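PDB 4I4C: UPF0255 protein frsA, which probably hydrolyses carboxylic esters, as a member of the FrsA family of alpha/beta-hydrolase proteins. Local coordinates for residues Q34-L37 against D38-E42; E68-L71 against A72-S76; D88-M91 against G92-G96. All coordinates share one frame; numbering follows the deposited sequence.

Contact 1: residues Q34-L37 against D38-E42; sequences QSLL and DEIKE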
ATOM      1  N   GLN A  34     -24.160 -12.641  -2.484  1.00 19.55           N
ATOM      2  CA  GLN A  34     -23.498 -13.627  -3.329  1.00 18.96           C
ATOM      3  C   GLN A  34     -24.036 -13.569  -4.744  1.00 23.10           C
ATOM      4  O   GLN A  34     -23.287 -13.734  -5.716  1.00 24.04           O
ATOM      5  CB  GLN A  34     -23.654 -15.053  -2.794  1.00 19.50           C
ATOM      6  CG  GLN A  34     -22.904 -16.093  -3.642  1.00 27.29           C
ATOM      7  CD  GLN A  34     -21.419 -15.749  -3.835  1.00 33.22           C
ATOM      8  OE1 GLN A  34     -20.667 -15.633  -2.862  1.00 34.09           O
ATOM      9  NE2 GLN A  34     -20.996 -15.583  -5.097  1.00 24.49           N
ATOM     10  N   SER A  35     -25.341 -13.343  -4.858  1.00 25.35           N
ATOM     11  CA  SER A  35     -25.975 -13.224  -6.170  1.00 24.82           C
ATOM     12  C   SER A  35     -25.428 -12.026  -6.945  1.00 24.48           C
ATOM     13  O   SER A  35     -25.209 -12.109  -8.156  1.00 23.57           O
ATOM     14  CB  SER A  35     -27.495 -13.146  -6.046  1.00 24.07           C
ATOM     15  OG  SER A  35     -28.066 -12.716  -7.271  1.00 41.18           O
ATOM     16  N   LEU A  36     -25.203 -10.916  -6.248  1.00 19.64           N
ATOM     17  CA  LEU A  36     -24.559  -9.744  -6.861  1.00 21.34           C
ATOM     18  C   LEU A  36     -23.108 -10.006  -7.328  1.00 23.36           C
ATOM     19  O   LEU A  36     -22.705  -9.568  -8.414  1.00 17.44           O
ATOM     20  CB  LEU A  36     -24.633  -8.534  -5.925  1.00 32.36           C
ATOM     21  CG  LEU A  36     -23.962  -7.251  -6.414  1.00 35.50           C
ATOM     22  CD1 LEU A  36     -24.373  -6.938  -7.843  1.00 32.10           C
ATOM     23  CD2 LEU A  36     -24.314  -6.102  -5.491  1.00 44.34           C
ATOM     24  N   LEU A  37     -22.337 -10.720  -6.509  1.00 19.73           N
ATOM     25  CA  LEU A  37     -20.989 -11.145  -6.874  1.00 23.40           C
ATOM     26  C   LEU A  37     -20.974 -11.984  -8.155  1.00 20.56           C
ATOM     27  O   LEU A  37     -20.099 -11.819  -9.010  1.00 15.71           O
ATOM     28  CB  LEU A  37     -20.348 -11.929  -5.725  1.00 16.00           C
ATOM     29  CG  LEU A  37     -19.986 -11.070  -4.506  1.00 19.13           C
ATOM     30  CD1 LEU A  37     -19.294 -11.900  -3.447  1.00 18.29           C
ATOM     31  CD2 LEU A  37     -19.095  -9.883  -4.925  1.00 16.76           C
ATOM     32  N   ASP A  38     -21.946 -12.882  -8.287  1.00 17.98           N
ATOM     33  CA  ASP A  38     -22.053 -13.695  -9.495  1.00 24.99           C
ATOM     34  C   ASP A  38     -22.317 -12.813 -10.720  1.00 26.55           C
ATOM     35  O   ASP A  38     -21.690 -12.997 -11.761  1.00 23.77           O
ATOM     36  CB  ASP A  38     -23.120 -14.784  -9.336  1.00 28.63           C
ATOM     37  CG  ASP A  38     -22.829 -15.720  -8.179  1.00 38.95           C
ATOM     38  OD1 ASP A  38     -21.636 -15.965  -7.885  1.00 43.30           O
ATOM     39  OD2 ASP A  38     -23.801 -16.204  -7.559  1.00 43.47           O
ATOM     40  N   GLU A  39     -23.232 -11.851 -10.587  1.00 22.14           N
ATOM     41  CA  GLU A  39     -23.456 -10.839 -11.634  1.00 24.22           C
ATOM     42  C   GLU A  39     -22.155 -10.148 -12.079  1.00 27.97           C
ATOM     43  O   GLU A  39     -21.841 -10.081 -13.272  1.00 26.61           O
ATOM     44  CB  GLU A  39     -24.424  -9.758 -11.143  1.00 29.09           C
ATOM     45  CG  GLU A  39     -25.894 -10.060 -11.322  1.00 28.02           C
ATOM     46  CD  GLU A  39     -26.283 -10.252 -12.774  1.00 35.10           C
ATOM     47  OE1 GLU A  39     -26.264  -9.270 -13.553  1.00 33.85           O
ATOM     48  OE2 GLU A  39     -26.615 -11.398 -13.131  1.00 29.48           O
ATOM     49  N   ILE A  40     -21.412  -9.629 -11.102  1.00 18.51           N
ATOM     50  CA  ILE A  40     -20.146  -8.948 -11.339  1.00 20.64           C
ATOM     51  C   ILE A  40     -19.156  -9.841 -12.095  1.00 21.93           C
ATOM     52  O   ILE A  40     -18.602  -9.432 -13.127  1.00 17.77           O
ATOM     53  CB  ILE A  40     -19.526  -8.487  -9.991  1.00 19.81           C
ATOM     54  CG1 ILE A  40     -20.407  -7.416  -9.333  1.00 22.74           C
ATOM     55  CG2 ILE A  40     -18.083  -7.997 -10.186  1.00 16.96           C
ATOM     56  CD1 ILE A  40     -20.084  -7.188  -7.851  1.00 22.17           C
ATOM     57  N   LYS A  41     -18.952 -11.058 -11.581  1.00 18.75           N
ATOM     58  CA  LYS A  41     -18.043 -12.030 -12.187  1.00 21.23           C
ATOM     59  C   LYS A  41     -18.450 -12.383 -13.614  1.00 19.00           C
ATOM     60  O   LYS A  41     -17.617 -12.426 -14.507  1.00 15.60           O
ATOM     61  CB  LYS A  41     -17.943 -13.304 -11.341  1.00 30.52           C
ATOM     62  CG  LYS A  41     -17.194 -14.453 -12.035  1.00 36.17           C
ATOM     63  CD  LYS A  41     -16.844 -15.606 -11.083  1.00 38.49           C
ATOM     64  CE  LYS A  41     -18.057 -16.457 -10.719  1.00 43.73           C
ATOM     65  NZ  LYS A  41     -18.697 -17.095 -11.904  1.00 49.36           N
ATOM     66  N   GLU A  42     -19.735 -12.631 -13.829  1.00 22.86           N
ATOM     67  CA  GLU A  42     -20.242 -12.852 -15.183  1.00 29.48           C
ATOM     68  C   GLU A  42     -20.021 -11.652 -16.115  1.00 30.03           C
ATOM     69  O   GLU A  42     -19.667 -11.821 -17.286  1.00 23.68           O
ATOM     70  CB  GLU A  42     -21.731 -13.172 -15.147  1.00 35.37           C
ATOM     71  CG  GLU A  42     -22.051 -14.615 -14.859  1.00 43.37           C
ATOM     72  CD  GLU A  42     -23.055 -15.153 -15.843  1.00 39.70           C
ATOM     73  OE1 GLU A  42     -22.638 -15.509 -16.966  1.00 37.03           O
ATOM     74  OE2 GLU A  42     -24.255 -15.186 -15.505  1.00 40.43           O
TER

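Contact 2: residues E68-L71 against A72-S76; sequences EQVL and ARIAS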
ATOM      1  N   GLU A  68       6.863 -13.690 -14.323  1.00 17.56           N
ATOM      2  CA  GLU A  68       6.136 -14.456 -15.330  1.00 19.56           C
ATOM      3  C   GLU A  68       6.257 -15.953 -15.050  1.00 21.95           C
ATOM      4  O   GLU A  68       5.290 -16.688 -15.234  1.00 18.82           O
ATOM      5  CB  GLU A  68       6.587 -14.142 -16.760  1.00 26.24           C
ATOM      6  CG  GLU A  68       6.180 -12.753 -17.278  1.00 31.91           C
ATOM      7  CD  GLU A  68       4.745 -12.374 -16.916  1.00 34.76           C
ATOM      8  OE1 GLU A  68       3.845 -13.248 -16.940  1.00 22.57           O
ATOM      9  OE2 GLU A  68       4.516 -11.190 -16.608  1.00 28.98           O
ATOM     10  N   GLN A  69       7.432 -16.401 -14.608  1.00 16.43           N
ATOM     11  CA  GLN A  69       7.606 -17.825 -14.265  1.00 17.89           C
ATOM     12  C   GLN A  69       6.650 -18.201 -13.117  1.00 21.70           C
ATOM     13  O   GLN A  69       6.018 -19.266 -13.138  1.00 20.77           O
ATOM     14  CB  GLN A  69       9.061 -18.145 -13.907  1.00 23.10           C
ATOM     15  CG  GLN A  69      10.049 -17.961 -15.080  1.00 24.65           C
ATOM     16  CD  GLN A  69      11.499 -18.240 -14.708  1.00 32.18           C
ATOM     17  OE1 GLN A  69      11.820 -18.505 -13.550  1.00 39.52           O
ATOM     18  NE2 GLN A  69      12.384 -18.180 -15.703  1.00 24.97           N
ATOM     19  N   VAL A  70       6.532 -17.308 -12.134  1.00 19.73           N
ATOM     20  CA  VAL A  70       5.639 -17.521 -10.997  1.00 19.77           C
ATOM     21  C   VAL A  70       4.192 -17.557 -11.450  1.00 18.45           C
ATOM     22  O   VAL A  70       3.452 -18.488 -11.123  1.00 14.64           O
ATOM     23  CB  VAL A  70       5.818 -16.427  -9.909  1.00 16.49           C
ATOM     24  CG1 VAL A  70       4.725 -16.535  -8.860  1.00 18.80           C
ATOM     25  CG2 VAL A  70       7.192 -16.550  -9.260  1.00 19.73           C
ATOM     26  N   LEU A  71       3.797 -16.559 -12.233  1.00 15.60           N
ATOM     27  CA  LEU A  71       2.422 -16.470 -12.711  1.00 20.27           C
ATOM     28  C   LEU A  71       2.062 -17.629 -13.641  1.00 21.72           C
ATOM     29  O   LEU A  71       0.925 -18.114 -13.631  1.00 20.84           O
ATOM     30  CB  LEU A  71       2.166 -15.124 -13.393  1.00 14.66           C
ATOM     31  CG  LEU A  71       2.195 -13.908 -12.453  1.00 14.61           C
ATOM     32  CD1 LEU A  71       2.046 -12.597 -13.244  1.00 14.18           C
ATOM     33  CD2 LEU A  71       1.109 -13.998 -11.396  1.00 13.55           C
ATOM     34  N   ALA A  72       3.028 -18.072 -14.440  1.00 18.15           N
ATOM     35  CA  ALA A  72       2.810 -19.225 -15.310  1.00 19.17           C
ATOM     36  C   ALA A  72       2.570 -20.506 -14.513  1.00 21.95           C
ATOM     37  O   ALA A  72       1.663 -21.263 -14.830  1.00 21.50           O
ATOM     38  CB  ALA A  72       3.964 -19.397 -16.286  1.00 18.55           C
ATOM     39  N   ARG A  73       3.366 -20.749 -13.476  1.00 17.51           N
ATOM     40  CA  ARG A  73       3.151 -21.942 -12.652  1.00 16.49           C
ATOM     41  C   ARG A  73       1.776 -21.895 -11.959  1.00 16.72           C
ATOM     42  O   ARG A  73       1.162 -22.932 -11.714  1.00 19.22           O
ATOM     43  CB  ARG A  73       4.268 -22.111 -11.616  1.00 20.60           C
ATOM     44  CG  ARG A  73       5.610 -22.603 -12.172  1.00 19.92           C
ATOM     45  CD  ARG A  73       6.647 -22.630 -11.057  1.00 18.34           C
ATOM     46  NE  ARG A  73       7.875 -23.322 -11.453  1.00 23.41           N
ATOM     47  CZ  ARG A  73       8.089 -24.628 -11.292  1.00 25.41           C
ATOM     48  NH1 ARG A  73       7.165 -25.390 -10.726  1.00 21.80           N
ATOM     49  NH2 ARG A  73       9.236 -25.172 -11.682  1.00 29.38           N
ATOM     50  N   ILE A  74       1.302 -20.686 -11.654  1.00 15.00           N
ATOM     51  CA  ILE A  74      -0.012 -20.479 -11.044  1.00 15.23           C
ATOM     52  C   ILE A  74      -1.131 -20.710 -12.063  1.00 17.48           C
ATOM     53  O   ILE A  74      -2.110 -21.413 -11.790  1.00 14.87           O
ATOM     54  CB  ILE A  74      -0.157 -19.033 -10.493  1.00 18.48           C
ATOM     55  CG1 ILE A  74       0.689 -18.833  -9.226  1.00 13.71           C
ATOM     56  CG2 ILE A  74      -1.636 -18.702 -10.233  1.00 15.19           C
ATOM     57  CD1 ILE A  74       0.766 -17.362  -8.774  1.00 15.48           C
ATOM     58  N   ALA A  75      -0.987 -20.108 -13.235  1.00 18.36           N
ATOM     59  CA  ALA A  75      -2.030 -20.199 -14.254  1.00 17.98           C
ATOM     60  C   ALA A  75      -2.055 -21.562 -14.979  1.00 23.78           C
ATOM     61  O   ALA A  75      -3.100 -21.964 -15.494  1.00 26.80           O
ATOM     62  CB  ALA A  75      -1.894 -19.078 -15.239  1.00 16.80           C
ATOM     63  N   SER A  76      -0.911 -22.247 -15.017  1.00 18.28           N
ATOM     64  CA  SER A  76      -0.775 -23.555 -15.686  1.00 26.18           C
ATOM     65  C   SER A  76      -1.221 -24.719 -14.843  1.00 24.24           C
ATOM     66  O   SER A  76      -1.270 -25.841 -15.326  1.00 20.51           O
ATOM     67  CB  SER A  76       0.690 -23.847 -16.058  1.00 17.47           C
ATOM     68  OG  SER A  76       1.077 -23.106 -17.187  1.00 55.79           O
TER

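Contact 3: residues D88-M91 against G92-G96; sequences DTVM and GYHSG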
ATOM      1  N   ASP A  88      -5.736 -17.864 -10.231  1.00 15.61           N
ATOM      2  CA  ASP A  88      -5.017 -17.776  -8.959  1.00 14.37           C
ATOM      3  C   ASP A  88      -5.734 -18.424  -7.762  1.00 12.82           C
ATOM      4  O   ASP A  88      -5.326 -18.222  -6.614  1.00 15.87           O
ATOM      5  CB  ASP A  88      -4.713 -16.313  -8.632  1.00 16.01           C
ATOM      6  CG  ASP A  88      -5.952 -15.433  -8.690  1.00 22.62           C
ATOM      7  OD1 ASP A  88      -6.788 -15.656  -9.592  1.00 16.16           O
ATOM      8  OD2 ASP A  88      -6.102 -14.540  -7.821  1.00 19.67           O
ATOM      9  N   THR A  89      -6.779 -19.214  -7.992  1.00 13.66           N
ATOM     10  CA  THR A  89      -7.462 -19.818  -6.832  1.00 19.99           C
ATOM     11  C   THR A  89      -7.242 -21.328  -6.626  1.00 15.73           C
ATOM     12  O   THR A  89      -8.107 -22.003  -6.082  1.00 15.79           O
ATOM     13  CB  THR A  89      -8.983 -19.494  -6.770  1.00 17.38           C
ATOM     14  OG1 THR A  89      -9.673 -20.131  -7.855  1.00 16.76           O
ATOM     15  CG2 THR A  89      -9.233 -17.956  -6.804  1.00 12.80           C
ATOM     16  N   VAL A  90      -6.086 -21.840  -7.031  1.00 18.25           N
ATOM     17  CA  VAL A  90      -5.726 -23.207  -6.663  1.00 21.65           C
ATOM     18  C   VAL A  90      -5.797 -23.336  -5.144  1.00 25.65           C
ATOM     19  O   VAL A  90      -5.222 -22.518  -4.408  1.00 16.74           O
ATOM     20  CB  VAL A  90      -4.307 -23.604  -7.168  1.00 15.35           C
ATOM     21  CG1 VAL A  90      -3.768 -24.799  -6.385  1.00 16.65           C
ATOM     22  CG2 VAL A  90      -4.347 -23.899  -8.645  1.00 15.44           C
ATOM     23  N   MET A  91      -6.506 -24.363  -4.681  1.00 24.85           N
ATOM     24  CA  MET A  91      -6.755 -24.555  -3.256  1.00 26.87           C
ATOM     25  C   MET A  91      -5.658 -25.329  -2.528  1.00 26.18           C
ATOM     26  O   MET A  91      -5.270 -26.429  -2.952  1.00 23.30           O
ATOM     27  CB  MET A  91      -8.081 -25.285  -3.070  1.00 33.31           C
ATOM     28  CG  MET A  91      -9.271 -24.563  -3.682  1.00 24.08           C
ATOM     29  SD  MET A  91     -10.800 -25.511  -3.479  1.00 37.91           S
ATOM     30  CE  MET A  91     -10.706 -26.610  -4.875  1.00 25.43           C
ATOM     31  N   GLY A  92      -5.179 -24.768  -1.419  1.00 18.58           N
ATOM     32  CA  GLY A  92      -4.225 -25.459  -0.565  1.00 27.62           C
ATOM     33  C   GLY A  92      -2.780 -25.106  -0.852  1.00 26.05           C
ATOM     34  O   GLY A  92      -2.463 -24.659  -1.950  1.00 20.37           O
ATOM     35  N   TYR A  93      -1.904 -25.315   0.131  1.00 22.03           N
ATOM     36  CA  TYR A  93      -0.519 -24.862   0.037  1.00 22.02           C
ATOM     37  C   TYR A  93       0.337 -25.860  -0.726  1.00 24.55           C
ATOM     38  O   TYR A  93       0.975 -26.721  -0.125  1.00 25.96           O
ATOM     39  CB  TYR A  93       0.070 -24.613   1.436  1.00 21.34           C
ATOM     40  CG  TYR A  93       1.444 -23.964   1.425  1.00 20.59           C
ATOM     41  CD1 TYR A  93       2.580 -24.683   1.753  1.00 28.99           C
ATOM     42  CD2 TYR A  93       1.599 -22.625   1.077  1.00 25.49           C
ATOM     43  CE1 TYR A  93       3.827 -24.092   1.737  1.00 34.46           C
ATOM     44  CE2 TYR A  93       2.839 -22.027   1.063  1.00 27.26           C
ATOM     45  CZ  TYR A  93       3.948 -22.763   1.393  1.00 33.63           C
ATOM     46  OH  TYR A  93       5.186 -22.166   1.374  1.00 41.83           O
ATOM     47  N   HIS A  94       0.351 -25.733  -2.048  1.00 18.62           N
ATOM     48  CA  HIS A  94       1.144 -26.616  -2.909  1.00 22.56           C
ATOM     49  C   HIS A  94       1.180 -26.035  -4.312  1.00 28.59           C
ATOM     50  O   HIS A  94       0.628 -24.956  -4.541  1.00 23.05           O
ATOM     51  CB  HIS A  94       0.569 -28.035  -2.942  1.00 30.86           C
ATOM     52  CG  HIS A  94      -0.865 -28.107  -3.368  1.00 45.05           C
ATOM     53  ND1 HIS A  94      -1.251 -28.530  -4.621  1.00 51.44           N
ATOM     54  CD2 HIS A  94      -2.008 -27.834  -2.698  1.00 53.11           C
ATOM     55  CE1 HIS A  94      -2.569 -28.502  -4.709  1.00 50.46           C
ATOM     56  NE2 HIS A  94      -3.052 -28.084  -3.555  1.00 52.74           N
ATOM     57  N   SER A  95       1.829 -26.742  -5.235  1.00 27.12           N
ATOM     58  CA  SER A  95       2.041 -26.244  -6.595  1.00 26.79           C
ATOM     59  C   SER A  95       0.783 -25.606  -7.211  1.00 18.71           C
ATOM     60  O   SER A  95      -0.319 -26.153  -7.132  1.00 21.21           O
ATOM     61  CB  SER A  95       2.572 -27.355  -7.495  1.00 26.23           C
ATOM     62  OG  SER A  95       1.513 -28.137  -8.014  1.00 26.04           O
ATOM     63  N   GLY A  96       0.943 -24.426  -7.795  1.00 18.20           N
ATOM     64  CA  GLY A  96      -0.197 -23.742  -8.384  1.00 20.00           C
ATOM     65  C   GLY A  96      -0.871 -22.732  -7.470  1.00 19.36           C
ATOM     66  O   GLY A  96      -1.519 -21.808  -7.943  1.00 18.01           O
TER

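Contact 1: residues Q34-L37 against D38-E42
Residues 34-42 form consecutive turns of helix 31-44, and four i to i+4 backbone bonds join Q34-L37 to D38-E42, running from Asp38 N to Gln34 O through to Lys41 N to Leu37 O. On one flank the pair Gln34 and Asp38 is joined twice, by that backbone bond and by a side-chain bond from Gln34 NE2 to Asp38 OD1 of 2.9 Å. Gln34 reaches forward because CG stands anti to the backbone N (chi1 -177°) and the chain then folds at chi2, which swings the amide round toward the next turn. The carboxylate oxygen lies almost in the amide plane, yet NE2 approaches OD1 from above the carboxylate plane, and the N-H...O angle of 140° leaves the bond well short of straight.

This is an amphipathic helix: Ser35 and Glu39 are exposed, while Leu37 and Ile40 are buried. On the apolar side, Ile40 CD1 touches two leucines of the preceding turn, Leu36 CG and Leu37 CD2, each at 4.1 Å and in directions about a right angle apart. Its CG1 also rests against the carbonyl of Leu36, with CG1 to Leu36 O at 3.3 Å. Beyond these side chains, Leu36 and Leu37 both touch Ile331 of helix 331-337, and Leu37 also packs on Lys314 and Leu317 of helix 314-323.

Contact 2: residues E68-L71 against A72-S76
Val70 and Ile74, one turn apart on helix 64-75, lie side by side and point the same way, with Val70 CG1 4.0 Å from Ile74 CD1. The valine meets its partner with the methyl that stands anti to its backbone N (chi1 170°); CG2 takes the other branch, beside that nitrogen. From the neighbouring position Leu71 adds a looser contact, its CD2 4.3 Å from the same Ile74 CD1, so the isoleucine tip is approached by two residues of the turn before it. The shaft of Ile74 lies over backbone as well: CG1 is 3.4 Å from Val70 O, and CB is equally close to Leu71 O.

The setting is an amphipathic alpha-helix, in which Val70, Leu71 and Ile74 are buried while Gln69, Ala72 and Arg73 are exposed. Regular i to i+4 bonds fix the spacing of these side chains. Ala72 N to Glu68 O and Ala75 N to Leu71 O are the shorter ones, both 2.8 Å, whereas Ile74 N to Val70 O is 3.1 Å and the most bent of the four, at 147°. On the exposed side the aliphatic part of Arg73 starts alongside the preceding turn, with CG 3.5 Å from Gln69 O, and then runs outward extended as far as NE.

Further out, helix 98-114 lies against Val70 and Ile74: Val70 packs on Trp102 and Leu105, and Ile74 on Trp98. Trp48 touches both Ile74 and Ala75. Glu68 is turned to a different partner, forming a salt bridge through OE2 with Arg54 NE of helix 54-60.

Contact 3: residues D88-M91 against G92-G96
His94 bends back toward Met91 because its chi1 of 56° places CG between the backbone N and the carbonyl carbon, and chi2 of 104° then turns the ring so that NE2 faces Met91 O. The resulting hydrogen bond is 2.8 Å from His94 NE2 to Met91 O, short but bent, with an N-H...O angle of 137°. Met91 O lies at the ring edge, though displaced from the ring plane, and NE2 in turn is tilted from the carbonyl plane. Since NE2 is the donor here, that nitrogen carries a proton.

Val90 fills the inside of the loop. Its CB lies 3.4 Å from Gly96 O, CG1 is 3.8 Å from Ser95 O, and the same methyl meets His94 CE1 obliquely at 4.2 Å. Gly92 and Gly96 both have positive phi, in conformations where a side chain would press on the preceding carbonyl, and between them Tyr93 is the centre of an inverse gamma turn.

The loop follows helix 64-75 and leads into helix 98-114. Glu101 of that second helix accepts a hydrogen bond from Gly96 N, while Asn97 ND2 binds Val90 O. The His94 ring is also packed edge-to-face with His79, and Tyr93 meets Tyr100 of helix 98-114 in the same manner.

From the N terminus the three contacts follow in series, none nested in or crossing another. Contact 1 joins turns of helix 31-44, set against helices 314-323 and 331-337; its centre lies about 26 Å from that of contact 2 and about 23 Å from that of contact 3. Contact 2 joins successive turns of helix 64-75. After it the chain runs into a loop, and contact 3 folds that connection on itself before helix 98-114 begins. Contacts 2 and 3 meet directly: Ile74 CG2 packs 3.7 Å from Asp88 CA and also approaches Gly96 O. Both also touch helix 98-114, so that helix 64-75, the loop and the following helix form one packed unit.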